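Local atomic coordinates of ATP synthase subunit s, mitochondrial (Bos taurus, PDB entry 3E4G), a protein that regulates mitochondrial ATP synthase, being necessary for its proton conduction and supporting energy-driven ATP synthesis by blocking a proton leak. Residues D67-I73 and R91-Y97; E118-C124 and Y143-L149. The protein carries 1 engineered substitution. All coordinates share one frame; numbering follows the deposited sequence.

Interaction 1: residues D67-I73 and R91-Y97. With MG (magnesium ion), chain B.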
loop_
_atom_site.group_PDB
_atom_site.type_symbol
_atom_site.label_atom_id
_atom_site.label_comp_id
_atom_site.label_asym_id
_atom_site.label_seq_id
_atom_site.Cartn_x
_atom_site.Cartn_y
_atom_site.Cartn_z
ATOM N N ASP A 67 -7.227 -1.272 -0.379
ATOM C CA ASP A 67 -7.827 0.025 -0.117
ATOM C C ASP A 67 -7.707 0.279 1.374
ATOM O O ASP A 67 -8.487 -0.297 2.164
ATOM C CB ASP A 67 -9.291 0.080 -0.572
ATOM C CG ASP A 67 -9.939 1.386 -0.300
ATOM O OD1 ASP A 67 -9.320 2.250 0.370
ATOM O OD2 ASP A 67 -11.087 1.544 -0.813
ATOM N N ALA A 68 -6.682 1.021 1.769
ATOM C CA ALA A 68 -6.427 1.350 3.170
ATOM C C ALA A 68 -6.912 2.755 3.404
ATOM O O ALA A 68 -6.194 3.730 3.112
ATOM C CB ALA A 68 -4.929 1.194 3.470
ATOM N N THR A 69 -8.146 2.876 3.891
ATOM C CA THR A 69 -8.750 4.172 4.223
ATOM C C THR A 69 -8.978 4.207 5.708
ATOM O O THR A 69 -9.564 3.290 6.277
ATOM C CB THR A 69 -10.072 4.356 3.421
ATOM O OG1 THR A 69 -9.741 4.405 2.014
ATOM C CG2 THR A 69 -10.770 5.677 3.798
ATOM N N ASP A 70 -8.537 5.293 6.360
ATOM C CA ASP A 70 -8.725 5.422 7.812
ATOM C C ASP A 70 -8.134 4.186 8.496
ATOM O O ASP A 70 -8.738 3.569 9.365
ATOM C CB ASP A 70 -10.190 5.631 8.170
ATOM C CG ASP A 70 -10.661 7.038 7.856
ATOM O OD1 ASP A 70 -9.985 7.964 8.366
ATOM O OD2 ASP A 70 -11.696 7.237 7.226
ATOM N N SER A 71 -6.891 3.854 8.138
ATOM C CA SER A 71 -6.200 2.644 8.570
ATOM C C SER A 71 -4.998 3.013 9.430
ATOM O O SER A 71 -4.378 4.073 9.243
ATOM C CB SER A 71 -5.767 1.876 7.339
ATOM O OG SER A 71 -4.928 0.777 7.623
ATOM N N CYS A 72 -4.604 2.090 10.311
ATOM C CA CYS A 72 -3.407 2.293 11.181
ATOM C C CYS A 72 -2.187 1.618 10.668
ATOM O O CYS A 72 -1.190 1.510 11.427
ATOM C CB CYS A 72 -3.745 1.854 12.652
ATOM S SG CYS A 72 -4.000 0.085 12.826
ATOM N N ILE A 73 -2.135 1.223 9.398
ATOM C CA ILE A 73 -0.915 0.628 8.858
ATOM C C ILE A 73 0.223 1.641 8.918
ATOM O O ILE A 73 0.085 2.849 8.734
ATOM C CB ILE A 73 -1.123 0.090 7.440
ATOM C CG1 ILE A 73 -1.565 1.193 6.452
ATOM C CG2 ILE A 73 -2.063 -1.104 7.457
ATOM C CD1 ILE A 73 -1.776 0.603 5.015
ATOM N N ARG A 91 -4.503 1.875 -2.730
ATOM C CA ARG A 91 -5.017 3.185 -2.320
ATOM C C ARG A 91 -4.693 3.349 -0.832
ATOM O O ARG A 91 -5.020 2.465 -0.022
ATOM C CB ARG A 91 -6.529 3.249 -2.550
ATOM C CG ARG A 91 -7.127 4.532 -2.205
ATOM C CD ARG A 91 -8.589 4.481 -2.785
ATOM N NE ARG A 91 -9.163 5.742 -2.750
ATOM C CZ ARG A 91 -9.939 6.080 -1.627
ATOM N NH1 ARG A 91 -10.075 5.196 -0.678
ATOM N NH2 ARG A 91 -10.610 7.203 -1.637
ATOM N N LEU A 92 -4.074 4.463 -0.519
ATOM C CA LEU A 92 -3.755 4.880 0.875
ATOM C C LEU A 92 -4.516 6.209 1.066
ATOM O O LEU A 92 -4.166 7.206 0.405
ATOM C CB LEU A 92 -2.241 5.095 1.050
ATOM C CG LEU A 92 -1.376 3.900 0.695
ATOM C CD1 LEU A 92 0.115 4.254 0.784
ATOM C CD2 LEU A 92 -1.710 2.656 1.481
ATOM N N CYS A 93 -5.526 6.215 1.905
ATOM C CA CYS A 93 -6.379 7.395 2.089
ATOM C C CYS A 93 -6.581 7.601 3.573
ATOM O O CYS A 93 -7.041 6.702 4.282
ATOM C CB CYS A 93 -7.726 7.157 1.364
ATOM S SG CYS A 93 -8.892 8.499 1.569
ATOM N N LYS A 94 -6.235 8.798 4.065
ATOM C CA LYS A 94 -6.446 9.109 5.493
ATOM C C LYS A 94 -5.761 8.014 6.342
ATOM O O LYS A 94 -6.299 7.495 7.322
ATOM C CB LYS A 94 -7.934 9.222 5.832
ATOM C CG LYS A 94 -8.591 10.394 5.162
ATOM C CD LYS A 94 -10.121 10.536 5.428
ATOM C CE LYS A 94 -10.936 9.551 4.653
ATOM N NZ LYS A 94 -12.428 9.973 4.591
ATOM N N CYS A 95 -4.507 7.697 5.937
ATOM C CA CYS A 95 -3.619 6.787 6.705
ATOM C C CYS A 95 -2.683 7.694 7.472
ATOM O O CYS A 95 -1.658 8.158 6.971
ATOM C CB CYS A 95 -2.884 5.814 5.827
ATOM S SG CYS A 95 -3.946 4.596 5.042
ATOM N N HIS A 96 -3.076 8.050 8.701
ATOM C CA HIS A 96 -2.399 9.124 9.436
ATOM C C HIS A 96 -1.027 8.756 9.909
ATOM O O HIS A 96 -0.253 9.656 10.279
ATOM C CB HIS A 96 -3.312 9.644 10.503
ATOM C CG HIS A 96 -4.634 10.177 9.951
ATOM N ND1 HIS A 96 -4.722 11.069 8.920
ATOM C CD2 HIS A 96 -5.895 9.776 10.235
ATOM C CE1 HIS A 96 -6.003 11.269 8.657
ATOM N NE2 HIS A 96 -6.735 10.517 9.462
ATOM N N TYR A 97 -0.668 7.480 9.925
ATOM C CA TYR A 97 0.634 7.040 10.412
ATOM C C TYR A 97 1.614 6.821 9.302
ATOM O O TYR A 97 2.810 6.621 9.617
ATOM C CB TYR A 97 0.495 5.796 11.245
ATOM C CG TYR A 97 -0.394 5.944 12.427
ATOM C CD1 TYR A 97 0.107 6.329 13.593
ATOM C CD2 TYR A 97 -1.683 5.497 12.403
ATOM C CE1 TYR A 97 -0.736 6.479 14.715
ATOM C CE2 TYR A 97 -2.550 5.611 13.454
ATOM C CZ TYR A 97 -2.083 6.118 14.583
ATOM O OH TYR A 97 -2.861 6.231 15.729
HETATM MG MG MG B . -10.926 1.417 6.409
HETATM O O HOH W 1 -9.695 10.559 9.115
HETATM O O HOH W 2 -8.000 7.442 10.304
HETATM O O HOH W 3 -13.151 9.437 7.155
HETATM O O HOH W 4 -11.224 2.257 8.762
HETATM O O HOH W 5 -1.737 4.947 8.843
HETATM O O HOH W 6 -5.247 6.623 10.061
HETATM O O HOH W 7 -12.724 2.739 5.602
HETATM O O HOH W 8 -12.396 -0.393 7.014
#
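Asp67 pairs with Arg91, Ala68 with Leu92 and Thr69 with Cys93 where two leucine-rich-repeat strands run in parallel, their axes 4° apart. Backbone bonds carry the pairing: Ala68 N gives to Arg91 O, Ala68 O accepts from Cys93 N at 2.8 Å, and Asp70 N reaches back to Cys93 O.

The charged contacts lie on the face of Asp67 and Thr69. With CG opposite the backbone N (chi1 -178°), Arg91 runs extended to NE and carries its guanidinium alongside Asp67; in this conformer, one of two modelled, NH1 is 3.2 Å from Asp67 OD1 in a salt bridge uncertain in the other. OD1 lies in the guanidinium plane at its edge, the carboxylate plane turned 84° from it, and NH1 meets it. Thr69 OG1 donates to the same OD1 at 2.7 Å, which fixes the carboxylate from its own strand. Beyond the strands, Lys94 NZ makes a long salt bridge to Asp70 OD2, 3.9 Å, and a water bridges the two.

Apolar contacts occupy the other face and the turn: Ala68 CB meets Cys95 SG at 3.9 Å, and Cys72 CB meets Tyr97 CE2 at 4.0 Å.

Thr69 O binds magnesium at 2.3 Å, with three waters and Gly35 O. Ser71 OG is hydrogen-bonded to Cys34 O, Asp67 continues the sheet to Met37, Leu92 continues it to strand 118-122, and helix 2-11 touches Cys72 and Ile73.

Interaction 2: residues E118-C124 and Y143-L149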
loop_
_atom_site.group_PDB
_atom_site.type_symbol
_atom_site.label_atom_id
_atom_site.label_comp_id
_atom_site.label_asym_id
_atom_site.label_seq_id
_atom_site.Cartn_x
_atom_site.Cartn_y
_atom_site.Cartn_z
ATOM N N GLU A 118 -1.311 0.769 -10.394
ATOM C CA GLU A 118 -2.115 1.930 -10.005
ATOM C C GLU A 118 -1.871 2.223 -8.517
ATOM O O GLU A 118 -1.963 1.311 -7.691
ATOM C CB GLU A 118 -3.599 1.611 -10.203
ATOM C CG GLU A 118 -4.619 2.503 -9.500
ATOM C CD GLU A 118 -6.043 2.112 -9.717
ATOM O OE1 GLU A 118 -6.391 1.933 -10.929
ATOM O OE2 GLU A 118 -6.748 2.005 -8.700
ATOM N N MET A 119 -1.633 3.491 -8.208
ATOM C CA MET A 119 -1.590 3.868 -6.788
ATOM C C MET A 119 -2.243 5.204 -6.592
ATOM O O MET A 119 -2.233 6.074 -7.459
ATOM C CB MET A 119 -0.140 3.866 -6.307
ATOM C CG MET A 119 0.023 4.016 -4.879
ATOM S SD MET A 119 1.738 3.634 -4.419
ATOM C CE MET A 119 1.497 3.651 -2.662
ATOM N N GLU A 120 -2.820 5.323 -5.404
ATOM C CA GLU A 120 -3.569 6.537 -5.021
ATOM C C GLU A 120 -3.128 6.875 -3.577
ATOM O O GLU A 120 -3.148 5.970 -2.731
ATOM C CB GLU A 120 -5.060 6.279 -5.036
ATOM C CG GLU A 120 -5.555 5.755 -6.432
ATOM C CD GLU A 120 -7.020 5.456 -6.331
ATOM O OE1 GLU A 120 -7.437 4.509 -5.665
ATOM O OE2 GLU A 120 -7.838 6.308 -6.775
ATOM N N ILE A 121 -2.769 8.119 -3.352
ATOM C CA ILE A 121 -2.340 8.572 -2.002
ATOM C C ILE A 121 -3.087 9.857 -1.729
ATOM O O ILE A 121 -2.880 10.859 -2.439
ATOM C CB ILE A 121 -0.810 8.751 -1.927
ATOM C CG1 ILE A 121 -0.079 7.487 -2.377
ATOM C CG2 ILE A 121 -0.432 9.103 -0.477
ATOM C CD1 ILE A 121 1.429 7.662 -2.465
ATOM N N ILE A 122 -3.958 9.808 -0.737
ATOM C CA ILE A 122 -4.968 10.871 -0.507
ATOM C C ILE A 122 -4.964 11.188 0.968
ATOM O O ILE A 122 -5.203 10.316 1.809
ATOM C CB ILE A 122 -6.368 10.370 -0.922
ATOM C CG1 ILE A 122 -6.372 9.914 -2.407
ATOM C CG2 ILE A 122 -7.403 11.495 -0.670
ATOM C CD1 ILE A 122 -7.445 8.947 -2.721
ATOM N N SER A 123 -4.782 12.475 1.306
ATOM C CA SER A 123 -4.999 12.908 2.709
ATOM C C SER A 123 -4.172 12.089 3.690
ATOM O O SER A 123 -4.639 11.721 4.766
ATOM C CB SER A 123 -6.479 12.874 3.063
ATOM O OG SER A 123 -7.258 13.713 2.217
ATOM N N CYS A 124 -2.909 11.834 3.332
ATOM C CA CYS A 124 -1.916 11.216 4.250
ATOM C C CYS A 124 -0.954 12.320 4.599
ATOM O O CYS A 124 -0.037 12.643 3.815
ATOM C CB CYS A 124 -1.233 10.036 3.577
ATOM S SG CYS A 124 -2.355 8.664 3.220
ATOM N N TYR A 143 -1.050 4.604 -13.472
ATOM C CA TYR A 143 -1.926 5.632 -12.876
ATOM C C TYR A 143 -1.399 5.972 -11.489
ATOM O O TYR A 143 -1.185 5.034 -10.686
ATOM C CB TYR A 143 -3.385 5.074 -12.783
ATOM C CG TYR A 143 -4.373 6.049 -12.227
ATOM C CD1 TYR A 143 -4.783 7.127 -12.968
ATOM C CD2 TYR A 143 -4.891 5.878 -10.962
ATOM C CE1 TYR A 143 -5.744 7.994 -12.453
ATOM C CE2 TYR A 143 -5.889 6.737 -10.474
ATOM C CZ TYR A 143 -6.291 7.788 -11.234
ATOM O OH TYR A 143 -7.320 8.631 -10.778
ATOM N N LEU A 144 -1.264 7.250 -11.214
ATOM C CA LEU A 144 -0.866 7.729 -9.865
ATOM C C LEU A 144 -1.739 8.937 -9.591
ATOM O O LEU A 144 -1.660 9.929 -10.323
ATOM C CB LEU A 144 0.620 8.111 -9.805
ATOM C CG LEU A 144 1.130 8.607 -8.459
ATOM C CD1 LEU A 144 0.932 7.607 -7.362
ATOM C CD2 LEU A 144 2.630 8.998 -8.558
ATOM N N PHE A 145 -2.492 8.860 -8.523
ATOM C CA PHE A 145 -3.395 9.939 -8.094
ATOM C C PHE A 145 -2.914 10.400 -6.715
ATOM O O PHE A 145 -2.853 9.592 -5.775
ATOM C CB PHE A 145 -4.824 9.405 -8.003
ATOM C CG PHE A 145 -5.846 10.326 -7.415
ATOM C CD1 PHE A 145 -5.823 11.686 -7.655
ATOM C CD2 PHE A 145 -6.817 9.808 -6.579
ATOM C CE1 PHE A 145 -6.839 12.501 -7.088
ATOM C CE2 PHE A 145 -7.816 10.606 -6.022
ATOM C CZ PHE A 145 -7.794 11.958 -6.294
ATOM N N LEU A 146 -2.593 11.682 -6.622
ATOM C CA LEU A 146 -2.130 12.321 -5.361
ATOM C C LEU A 146 -3.118 13.417 -5.001
ATOM O O LEU A 146 -3.393 14.275 -5.857
ATOM C CB LEU A 146 -0.739 12.929 -5.553
ATOM C CG LEU A 146 0.318 11.957 -6.075
ATOM C CD1 LEU A 146 1.701 12.674 -6.201
ATOM C CD2 LEU A 146 0.444 10.732 -5.198
ATOM N N SER A 147 -3.590 13.443 -3.773
ATOM C CA SER A 147 -4.592 14.410 -3.386
ATOM C C SER A 147 -4.402 14.825 -1.924
ATOM O O SER A 147 -4.214 13.960 -1.050
ATOM C CB SER A 147 -5.960 13.790 -3.501
ATOM O OG SER A 147 -6.946 14.667 -2.968
ATOM N N ASP A 148 -4.487 16.130 -1.644
ATOM C CA ASP A 148 -4.534 16.623 -0.250
ATOM C C ASP A 148 -3.314 16.061 0.521
ATOM O O ASP A 148 -3.447 15.454 1.578
ATOM C CB ASP A 148 -5.829 16.271 0.429
ATOM C CG ASP A 148 -5.942 16.855 1.852
ATOM O OD1 ASP A 148 -5.388 17.975 2.051
ATOM O OD2 ASP A 148 -6.576 16.240 2.681
ATOM N N LEU A 149 -2.127 16.341 -0.005
ATOM C CA LEU A 149 -0.828 15.958 0.614
ATOM C C LEU A 149 -0.135 17.242 0.901
ATOM O O LEU A 149 0.694 17.703 0.116
ATOM C CB LEU A 149 0.011 15.054 -0.299
ATOM C CG LEU A 149 -0.709 13.777 -0.762
ATOM C CD1 LEU A 149 0.231 12.943 -1.633
ATOM C CD2 LEU A 149 -1.272 12.971 0.405
HETATM O O HOH W 9 -8.575 14.562 -0.516
#
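Ser123 OG donates to Asp148 OD2 at 2.7 Å, using the anti lone pair of the carboxylate oxygen, and accepts from a water at 3.2 Å; that water also hydrogen-bonds Ser147 OG. Asp148 reaches across because CG stands opposite the backbone N (chi1 -176°). Both residues have positive phi, so the two chains turn alike just after their strands and stay in register.

Upstream, four backbone hydrogen bonds join strands 118-122 and 143-147, beginning with Met119 N to Tyr143 O, and a fifth, Ser123 N to Ser147 O, follows just past the end of 118-122; the strand directions are 2° apart. This is the parallel pair of a beta-alpha-beta unit within LRR 4, with helix 129-134 in the connection, as expected of a leucine-rich repeat.

On one face, Ile122 CD1 approaches Phe145 CE2 at 3.7 Å, obliquely to the ring, while Ile122 CG2 rests 3.9 Å from Ser147 CB. With an alanine here both branches are gone, and the Phe145 ring would probably lose its neighbour at CE2 and be freer to turn. Glu120 OE2 meets the edge of that ring, 3.7 Å from Phe145 CD2, the carboxylate and ring planes 41° apart; its OE1 has a long, weak ion pair with Arg91.

The opposite face is hydrophobic. Ile121 CB packs on Leu146 CD2 at 4.0 Å, and Ile121 CG2 meets Leu149 CD2 at 4.1 Å, the two side chains crossing near a right angle. Ile132 of helix 129-134 touches Ile121, Leu146 and Leu149.

The two interactions lie in series along the chain, 67-73 with 91-97 closing before 118-124 with 143-149 opens, and their centres are about 11 Å apart. Both belong to one six-stranded sheet, in which strands 89-93 and 118-122 are immediate neighbours. Backbone bonds contribute to the join: Leu92 N to Glu120 O and Leu92 O to Ile122 N, both 2.8 Å and probable hydrogen bonds. Strands 63-69, 89-93, 118-122 and 143-147 therefore form a continuous parallel run through the leucine-rich repeats. Interaction 1 lies toward the N-terminal domain and holds a magnesium ligand; interaction 2 carries the sheet toward its last strand, 170-174.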